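Local coordinates for Low molecular weight phosphotyrosine protein phosphatase (Vibrio cholerae, PDB 6U1P), which probably removes phosphate from phosphotyrosine in proteins, as a low molecular weight phosphatase of a tyrosine phosphoregulatory system controlling exopolysaccharide biosynthesis and biofilm formation, at residues B[73-78]-B[98-103]; B[28-33]-B[37-42]. One frame throughout, in Å; residues are numbered along the deposited sequence.

Contact 1 (B[73-78]-B[98-103]); sequences QQVTQQ and LDICPA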
ATOM      1  N   GLN B  73     -17.307  -9.597  -0.608  1.00 45.98           N
ATOM      2  CA  GLN B  73     -18.046 -10.667  -1.268  1.00 56.20           C
ATOM      3  C   GLN B  73     -17.775 -10.662  -2.767  1.00 54.65           C
ATOM      4  O   GLN B  73     -17.525  -9.612  -3.369  1.00 56.10           O
ATOM      5  CB  GLN B  73     -19.555 -10.552  -1.010  1.00 53.20           C
ATOM      6  CG  GLN B  73     -20.089  -9.176  -1.292  1.00 53.47           C
ATOM      7  CD  GLN B  73     -21.610  -9.128  -1.334  1.00 65.01           C
ATOM      8  OE1 GLN B  73     -22.291  -9.968  -0.730  1.00 71.02           O
ATOM      9  NE2 GLN B  73     -22.150  -8.145  -2.060  1.00 60.37           N
ATOM     10  N   GLN B  74     -17.852 -11.842  -3.366  1.00 56.51           N
ATOM     11  CA  GLN B  74     -17.728 -11.958  -4.808  1.00 57.19           C
ATOM     12  C   GLN B  74     -19.101 -11.836  -5.468  1.00 60.95           C
ATOM     13  O   GLN B  74     -20.132 -12.183  -4.884  1.00 60.46           O
ATOM     14  CB  GLN B  74     -17.067 -13.273  -5.204  1.00 56.35           C
ATOM     15  CG  GLN B  74     -16.789 -13.379  -6.706  1.00 63.23           C
ATOM     16  CD  GLN B  74     -16.151 -14.707  -7.107  1.00 71.20           C
ATOM     17  OE1 GLN B  74     -16.492 -15.755  -6.570  1.00 71.09           O
ATOM     18  NE2 GLN B  74     -15.227 -14.661  -8.064  1.00 74.53           N
ATOM     19  N   VAL B  75     -19.104 -11.305  -6.693  1.00 66.35           N
ATOM     20  CA  VAL B  75     -20.341 -11.201  -7.455  1.00 64.60           C
ATOM     21  C   VAL B  75     -20.916 -12.596  -7.712  1.00 66.13           C
ATOM     22  O   VAL B  75     -20.183 -13.590  -7.833  1.00 65.93           O
ATOM     23  CB  VAL B  75     -20.104 -10.452  -8.778  1.00 64.71           C
ATOM     24  CG1 VAL B  75     -19.200 -11.251  -9.702  1.00 64.42           C
ATOM     25  CG2 VAL B  75     -21.424 -10.156  -9.466  1.00 68.36           C
ATOM     26  N   THR B  76     -22.247 -12.671  -7.741  1.00 60.89           N
ATOM     27  CA  THR B  76     -23.006 -13.890  -7.973  1.00 68.68           C
ATOM     28  C   THR B  76     -23.937 -13.710  -9.170  1.00 73.99           C
ATOM     29  O   THR B  76     -24.080 -12.615  -9.724  1.00 74.74           O
ATOM     30  CB  THR B  76     -23.829 -14.266  -6.743  1.00 71.69           C
ATOM     31  OG1 THR B  76     -24.953 -13.383  -6.653  1.00 74.67           O
ATOM     32  CG2 THR B  76     -22.987 -14.135  -5.481  1.00 72.07           C
ATOM     33  N   GLN B  77     -24.587 -14.811  -9.570  1.00 76.97           N
ATOM     34  CA  GLN B  77     -25.537 -14.731 -10.676  1.00 78.80           C
ATOM     35  C   GLN B  77     -26.788 -13.954 -10.279  1.00 79.88           C
ATOM     36  O   GLN B  77     -27.309 -13.158 -11.072  1.00 75.49           O
ATOM     37  CB  GLN B  77     -25.894 -16.136 -11.160  1.00 84.85           C
ATOM     38  CG  GLN B  77     -24.896 -16.715 -12.146  1.00 85.44           C
ATOM     39  CD  GLN B  77     -24.725 -15.826 -13.365  1.00 88.04           C
ATOM     40  OE1 GLN B  77     -25.706 -15.322 -13.921  1.00 89.72           O
ATOM     41  NE2 GLN B  77     -23.479 -15.618 -13.781  1.00 86.43           N
ATOM     42  N   GLN B  78     -27.254 -14.137  -9.037  1.00 82.17           N
ATOM     43  CA  GLN B  78     -28.413 -13.397  -8.546  1.00 85.73           C
ATOM     44  C   GLN B  78     -28.184 -11.891  -8.554  1.00 81.76           C
ATOM     45  O   GLN B  78     -29.147 -11.117  -8.641  1.00 81.62           O
ATOM     46  CB  GLN B  78     -28.779 -13.864  -7.139  1.00 89.48           C
ATOM     47  CG  GLN B  78     -30.224 -13.586  -6.759  1.00 95.79           C
ATOM     48  CD  GLN B  78     -31.209 -14.381  -7.595  1.00102.23           C
ATOM     49  OE1 GLN B  78     -30.830 -15.302  -8.313  1.00106.74           O
ATOM     50  NE2 GLN B  78     -32.483 -14.026  -7.505  1.00105.25           N
ATOM     51  N   LEU B  98     -19.341  -8.674 -18.022  1.00 79.38           N
ATOM     52  CA  LEU B  98     -19.983  -8.981 -19.300  1.00 85.27           C
ATOM     53  C   LEU B  98     -19.729 -10.426 -19.701  1.00 88.21           C
ATOM     54  O   LEU B  98     -20.608 -11.094 -20.256  1.00 98.83           O
ATOM     55  CB  LEU B  98     -19.466  -8.041 -20.393  1.00 85.44           C
ATOM     56  CG  LEU B  98     -19.895  -6.572 -20.431  1.00 86.44           C
ATOM     57  CD1 LEU B  98     -18.901  -5.770 -21.269  1.00 87.02           C
ATOM     58  CD2 LEU B  98     -21.321  -6.422 -20.978  1.00 84.14           C
ATOM     59  N   ASP B  99     -18.533 -10.927 -19.395  1.00 89.37           N
ATOM     60  CA  ASP B  99     -18.158 -12.301 -19.696  1.00 94.75           C
ATOM     61  C   ASP B  99     -19.142 -13.296 -19.096  1.00 93.78           C
ATOM     62  O   ASP B  99     -19.388 -14.357 -19.682  1.00 97.71           O
ATOM     63  CB  ASP B  99     -16.744 -12.547 -19.162  1.00101.88           C
ATOM     64  CG  ASP B  99     -16.156 -13.857 -19.619  1.00112.60           C
ATOM     65  OD1 ASP B  99     -16.429 -14.885 -18.965  1.00114.16           O
ATOM     66  OD2 ASP B  99     -15.410 -13.857 -20.623  1.00118.97           O
ATOM     67  N   ILE B 100     -19.734 -12.962 -17.948  1.00 88.16           N
ATOM     68  CA  ILE B 100     -20.568 -13.878 -17.183  1.00 86.88           C
ATOM     69  C   ILE B 100     -21.977 -13.341 -16.977  1.00 84.93           C
ATOM     70  O   ILE B 100     -22.751 -13.926 -16.218  1.00 82.17           O
ATOM     71  CB  ILE B 100     -19.915 -14.215 -15.828  1.00 86.15           C
ATOM     72  CG1 ILE B 100     -19.700 -12.933 -15.018  1.00 79.46           C
ATOM     73  CG2 ILE B 100     -18.609 -14.974 -16.040  1.00 88.00           C
ATOM     74  CD1 ILE B 100     -19.283 -13.179 -13.577  1.00 74.76           C
ATOM     75  N   CYS B 101     -22.323 -12.219 -17.612  1.00 86.03           N
ATOM     76  CA  CYS B 101     -23.649 -11.636 -17.444  1.00 84.96           C
ATOM     77  C   CYS B 101     -24.616 -12.173 -18.487  1.00 85.24           C
ATOM     78  O   CYS B 101     -24.376 -11.996 -19.688  1.00 87.65           O
ATOM     79  CB  CYS B 101     -23.589 -10.127 -17.537  1.00 84.25           C
ATOM     80  SG  CYS B 101     -25.173  -9.354 -17.223  1.00 86.24           S
ATOM     81  N   PRO B 102     -25.719 -12.798 -18.084  1.00 90.87           N
ATOM     82  CA  PRO B 102     -26.716 -13.229 -19.062  1.00 95.94           C
ATOM     83  C   PRO B 102     -27.295 -12.036 -19.812  1.00 97.29           C
ATOM     84  O   PRO B 102     -27.444 -10.945 -19.259  1.00 93.24           O
ATOM     85  CB  PRO B 102     -27.771 -13.938 -18.203  1.00 96.29           C
ATOM     86  CG  PRO B 102     -27.552 -13.468 -16.837  1.00 90.61           C
ATOM     87  CD  PRO B 102     -26.077 -13.219 -16.722  1.00 89.72           C
ATOM     88  N   ALA B 103     -27.630 -12.274 -21.088  1.00 99.58           N
ATOM     89  CA  ALA B 103     -27.941 -11.204 -22.039  1.00101.26           C
ATOM     90  C   ALA B 103     -29.122 -10.347 -21.607  1.00102.76           C
ATOM     91  O   ALA B 103     -29.185  -9.164 -21.954  1.00106.04           O
ATOM     92  CB  ALA B 103     -28.211 -11.801 -23.412  1.00101.49           C
TER

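Contact 2 (B[28-33]-B[37-42]); sequences DKIRQK and IQVRSA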
ATOM      1  N   ASP B  28     -23.531   7.474   1.601  1.00 55.14           N
ATOM      2  CA  ASP B  28     -23.579   8.764   2.279  1.00 51.45           C
ATOM      3  C   ASP B  28     -24.301   9.808   1.436  1.00 61.19           C
ATOM      4  O   ASP B  28     -25.181  10.534   1.929  1.00 57.57           O
ATOM      5  CB  ASP B  28     -22.149   9.203   2.586  1.00 51.32           C
ATOM      6  CG  ASP B  28     -22.076  10.572   3.209  1.00 60.67           C
ATOM      7  OD1 ASP B  28     -22.325  11.572   2.509  1.00 65.09           O
ATOM      8  OD2 ASP B  28     -21.735  10.644   4.401  1.00 63.82           O
ATOM      9  N   LYS B  29     -23.940   9.904   0.155  1.00 61.60           N
ATOM     10  CA  LYS B  29     -24.569  10.919  -0.680  1.00 61.32           C
ATOM     11  C   LYS B  29     -26.032  10.595  -0.900  1.00 66.50           C
ATOM     12  O   LYS B  29     -26.865  11.507  -1.002  1.00 71.09           O
ATOM     13  CB  LYS B  29     -23.813  11.059  -1.998  1.00 60.43           C
ATOM     14  CG  LYS B  29     -22.346  11.430  -1.775  1.00 59.75           C
ATOM     15  CD  LYS B  29     -21.807  12.292  -2.878  1.00 60.59           C
ATOM     16  CE  LYS B  29     -20.579  13.040  -2.416  1.00 58.10           C
ATOM     17  NZ  LYS B  29     -20.705  13.493  -0.992  1.00 66.16           N
ATOM     18  N   ILE B  30     -26.373   9.309  -0.940  1.00 61.78           N
ATOM     19  CA  ILE B  30     -27.778   8.938  -1.018  1.00 58.67           C
ATOM     20  C   ILE B  30     -28.505   9.426   0.226  1.00 61.97           C
ATOM     21  O   ILE B  30     -29.591  10.015   0.144  1.00 60.78           O
ATOM     22  CB  ILE B  30     -27.919   7.416  -1.203  1.00 56.72           C
ATOM     23  CG1 ILE B  30     -27.481   7.016  -2.612  1.00 59.63           C
ATOM     24  CG2 ILE B  30     -29.345   6.982  -0.950  1.00 57.82           C
ATOM     25  CD1 ILE B  30     -27.089   5.571  -2.743  1.00 56.80           C
ATOM     26  N   ARG B  31     -27.879   9.265   1.389  1.00 58.92           N
ATOM     27  CA  ARG B  31     -28.551   9.652   2.617  1.00 66.42           C
ATOM     28  C   ARG B  31     -28.654  11.167   2.738  1.00 69.51           C
ATOM     29  O   ARG B  31     -29.639  11.670   3.289  1.00 76.37           O
ATOM     30  CB  ARG B  31     -27.809   9.049   3.810  1.00 70.55           C
ATOM     31  CG  ARG B  31     -28.317   9.472   5.167  1.00 79.74           C
ATOM     32  CD  ARG B  31     -27.219   9.358   6.219  1.00 87.13           C
ATOM     33  NE  ARG B  31     -25.953   9.956   5.789  1.00 91.92           N
ATOM     34  CZ  ARG B  31     -25.612  11.224   6.004  1.00 95.64           C
ATOM     35  NH1 ARG B  31     -26.447  12.036   6.642  1.00 96.85           N
ATOM     36  NH2 ARG B  31     -24.437  11.680   5.579  1.00 95.53           N
ATOM     37  N   GLN B  32     -27.683  11.908   2.184  1.00 63.62           N
ATOM     38  CA  GLN B  32     -27.779  13.363   2.166  1.00 71.23           C
ATOM     39  C   GLN B  32     -28.947  13.826   1.303  1.00 77.46           C
ATOM     40  O   GLN B  32     -29.652  14.774   1.670  1.00 77.64           O
ATOM     41  CB  GLN B  32     -26.472  13.980   1.676  1.00 75.99           C
ATOM     42  CG  GLN B  32     -25.542  14.416   2.812  1.00 86.32           C
ATOM     43  CD  GLN B  32     -24.155  14.836   2.334  1.00 90.21           C
ATOM     44  OE1 GLN B  32     -23.157  14.645   3.039  1.00 90.73           O
ATOM     45  NE2 GLN B  32     -24.089  15.418   1.135  1.00 90.45           N
ATOM     46  N   LYS B  33     -29.211  13.130   0.193  1.00 76.51           N
ATOM     47  CA  LYS B  33     -30.274  13.509  -0.725  1.00 83.27           C
ATOM     48  C   LYS B  33     -31.572  12.770  -0.439  1.00 83.21           C
ATOM     49  O   LYS B  33     -32.524  12.896  -1.213  1.00 87.62           O
ATOM     50  CB  LYS B  33     -29.833  13.268  -2.168  1.00 86.04           C
ATOM     51  CG  LYS B  33     -28.657  14.137  -2.611  1.00 87.86           C
ATOM     52  CD  LYS B  33     -29.119  15.434  -3.265  1.00 91.77           C
ATOM     53  CE  LYS B  33     -27.969  16.107  -4.007  1.00 91.65           C
ATOM     54  NZ  LYS B  33     -27.769  15.518  -5.359  1.00 94.02           N
ATOM     55  N   ILE B  37     -32.464   4.486  -2.503  1.00 70.43           N
ATOM     56  CA  ILE B  37     -31.574   3.634  -3.280  1.00 69.49           C
ATOM     57  C   ILE B  37     -30.632   2.936  -2.311  1.00 63.71           C
ATOM     58  O   ILE B  37     -29.991   3.598  -1.488  1.00 59.11           O
ATOM     59  CB  ILE B  37     -30.757   4.440  -4.308  1.00 69.28           C
ATOM     60  CG1 ILE B  37     -31.670   5.206  -5.274  1.00 73.32           C
ATOM     61  CG2 ILE B  37     -29.803   3.514  -5.056  1.00 74.88           C
ATOM     62  CD1 ILE B  37     -30.966   6.330  -6.030  1.00 67.06           C
ATOM     63  N   GLN B  38     -30.515   1.616  -2.425  1.00 62.94           N
ATOM     64  CA  GLN B  38     -29.515   0.922  -1.633  1.00 62.86           C
ATOM     65  C   GLN B  38     -28.361   0.486  -2.529  1.00 62.30           C
ATOM     66  O   GLN B  38     -28.501   0.342  -3.751  1.00 62.05           O
ATOM     67  CB  GLN B  38     -30.099  -0.259  -0.848  1.00 67.96           C
ATOM     68  CG  GLN B  38     -30.876  -1.278  -1.639  1.00 86.06           C
ATOM     69  CD  GLN B  38     -31.238  -2.487  -0.782  1.00 97.41           C
ATOM     70  OE1 GLN B  38     -31.205  -2.416   0.450  1.00105.35           O
ATOM     71  NE2 GLN B  38     -31.586  -3.601  -1.431  1.00 96.62           N
ATOM     72  N   VAL B  39     -27.198   0.326  -1.906  1.00 50.92           N
ATOM     73  CA  VAL B  39     -25.969   0.091  -2.641  1.00 59.01           C
ATOM     74  C   VAL B  39     -25.162  -0.983  -1.927  1.00 53.89           C
ATOM     75  O   VAL B  39     -25.101  -1.016  -0.698  1.00 53.61           O
ATOM     76  CB  VAL B  39     -25.179   1.416  -2.803  1.00 57.53           C
ATOM     77  CG1 VAL B  39     -24.965   2.094  -1.461  1.00 58.37           C
ATOM     78  CG2 VAL B  39     -23.840   1.179  -3.519  1.00 51.41           C
ATOM     79  N   ARG B  40     -24.547  -1.869  -2.704  1.00 54.66           N
ATOM     80  CA  ARG B  40     -23.560  -2.819  -2.207  1.00 51.75           C
ATOM     81  C   ARG B  40     -22.385  -2.848  -3.174  1.00 46.51           C
ATOM     82  O   ARG B  40     -22.386  -2.191  -4.225  1.00 46.63           O
ATOM     83  CB  ARG B  40     -24.081  -4.258  -2.061  1.00 57.24           C
ATOM     84  CG  ARG B  40     -25.348  -4.412  -1.281  1.00 72.01           C
ATOM     85  CD  ARG B  40     -25.202  -3.911   0.141  1.00 84.36           C
ATOM     86  NE  ARG B  40     -26.227  -2.897   0.362  1.00 99.11           N
ATOM     87  CZ  ARG B  40     -26.654  -2.469   1.546  1.00104.75           C
ATOM     88  NH1 ARG B  40     -26.136  -2.939   2.672  1.00101.53           N
ATOM     89  NH2 ARG B  40     -27.603  -1.548   1.589  1.00107.97           N
ATOM     90  N   SER B  41     -21.384  -3.633  -2.807  1.00 42.63           N
ATOM     91  CA  SER B  41     -20.170  -3.776  -3.582  1.00 45.67           C
ATOM     92  C   SER B  41     -19.760  -5.243  -3.585  1.00 46.19           C
ATOM     93  O   SER B  41     -20.175  -6.031  -2.730  1.00 48.80           O
ATOM     94  CB  SER B  41     -19.037  -2.906  -3.028  1.00 41.90           C
ATOM     95  OG  SER B  41     -18.646  -3.363  -1.756  1.00 44.72           O
ATOM     96  N   ALA B  42     -18.936  -5.601  -4.567  1.00 47.33           N
ATOM     97  CA  ALA B  42     -18.487  -6.979  -4.735  1.00 49.85           C
ATOM     98  C   ALA B  42     -17.257  -6.982  -5.633  1.00 52.58           C
ATOM     99  O   ALA B  42     -16.986  -6.012  -6.351  1.00 49.57           O
ATOM    100  CB  ALA B  42     -19.595  -7.872  -5.317  1.00 46.53           C
TER

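Contact 1 (B[73-78]-B[98-103])
Gln-77 and Cys-101 have the nearest CA atoms of the two segments, 7.7 Å apart, so side chains must bridge the gap. Gln-77, in the first turn of helix 77-82, does most of this. NE2 of Gln-77 donates a hydrogen bond to the backbone O of Ile-100, 3.1 Å away. The N-H...O angle is 174°, so the bond is nearly straight. It reaches the acceptor in the carbonyl plane, and the acceptor itself lies in the plane of the Gln-77 amide. The side chain is bent at chi2 (-57°), which carries the amide across although the CB does not point at the partner. OE1 of Gln-77 lies against the CD and CG side of the Pro-102 ring, 3.5 Å from CD. The Gln-77 and Pro-102 side chains run past one another in opposite directions.

In this alpha/beta fold with a central parallel sheet, the contact joins the start of helix 77-82 to the region where helix 91-100 gives way to loop. Strand 85-88 of the sheet lies between the two helices in sequence. Thr-76 is the N-cap of the first helix. Phe-80 of that helix packs against Ile-100, Cys-101 and Pro-102, adding an aromatic side chain to the join.

One loose apolar contact lies beside the glutamine. CG1 of Val-75 meets CD1 of Ile-100 at 4.3 Å, and both side chains leave their backbones toward the other segment. Ile-100 has CD1 at the end of an extended branch, with chi2 at 170°. Farther back, Val-75 is backbone-bonded to Gly-43, just beyond Ala-42 on strand 37-43.

Contact 2 (B[28-33]-B[37-42])
Ile-30, on the last turns of helix 18-32, packs on Ile-37 and Val-39 of strand 37-43. CD1 of Ile-30 reaches CG2 of Ile-37 at 4.1 Å and CG1 of Val-39 at 4.3 Å, so one methyl touches two strand residues. The side chains of Ile-30 and Ile-37 cross at about a right angle. Ile-30 and Val-39 both start out toward the opposite segment.

CG2 of Ile-30 also lies 3.5 Å from the backbone O of Ile-37, a methyl against a carbonyl, and CD1 of Ile-30 lies 3.7 Å from the same O. Ile-30 has its CG1 branch beside the backbone N (chi1 -71°) and its CG2 on the far side from that N. The CG1 branch is extended (chi2 158°). With these two torsions both methyl ends come to this oxygen. No hydrogen bond links the two segments.

Polar contacts stay within the helix. NH2 of Arg-31 makes a salt bridge with OD2 of Asp-28 at 3.1 Å, and its hydrogen bond is weak. The carboxylate oxygen sits at the edge of the guanidinium, in its plane. The pair spans about one turn of the helix.

This is the packing of helix on strand in a beta-alpha-beta unit, made of strand 6-12, helix 18-32 and strand 37-43. Leu-26 and Arg-27 of the same helix continue the cover over Val-39. Trp-152 of the second subunit packs on Ile-37, and Val-146 of that subunit on Lys-29, so the dimer partner reaches this end of the unit.

With no hydrogen bond between the segments, close packing and burial of methyl groups join helix to strand, while the charged pair remains on the helix.

In the fold
Contact 2 comes first along the chain and closes before contact 1 opens. Their centres lie about 21 Å apart, and both belong to the same phosphatase domain. Contact 2 packs a helix on strand 37-43, an outermost strand of the four-stranded parallel sheet. Contact 1 joins the start of helix 77-82 to the end region of helix 91-100 at the surface. They meet directly at the far end of segment 37-42: NE2 of Gln-73 probably hydrogen-bonds to O of Ser-41 at 3.0 Å, and the 73-75 backbone packs on CB of Ala-42. The C-terminal end of strand 37-43 is where the two regions touch. Val-75 is about 10 Å from the predicted nucleophile Cys-12, side chain to side chain, whereas contact 2 lies away from the predicted active site.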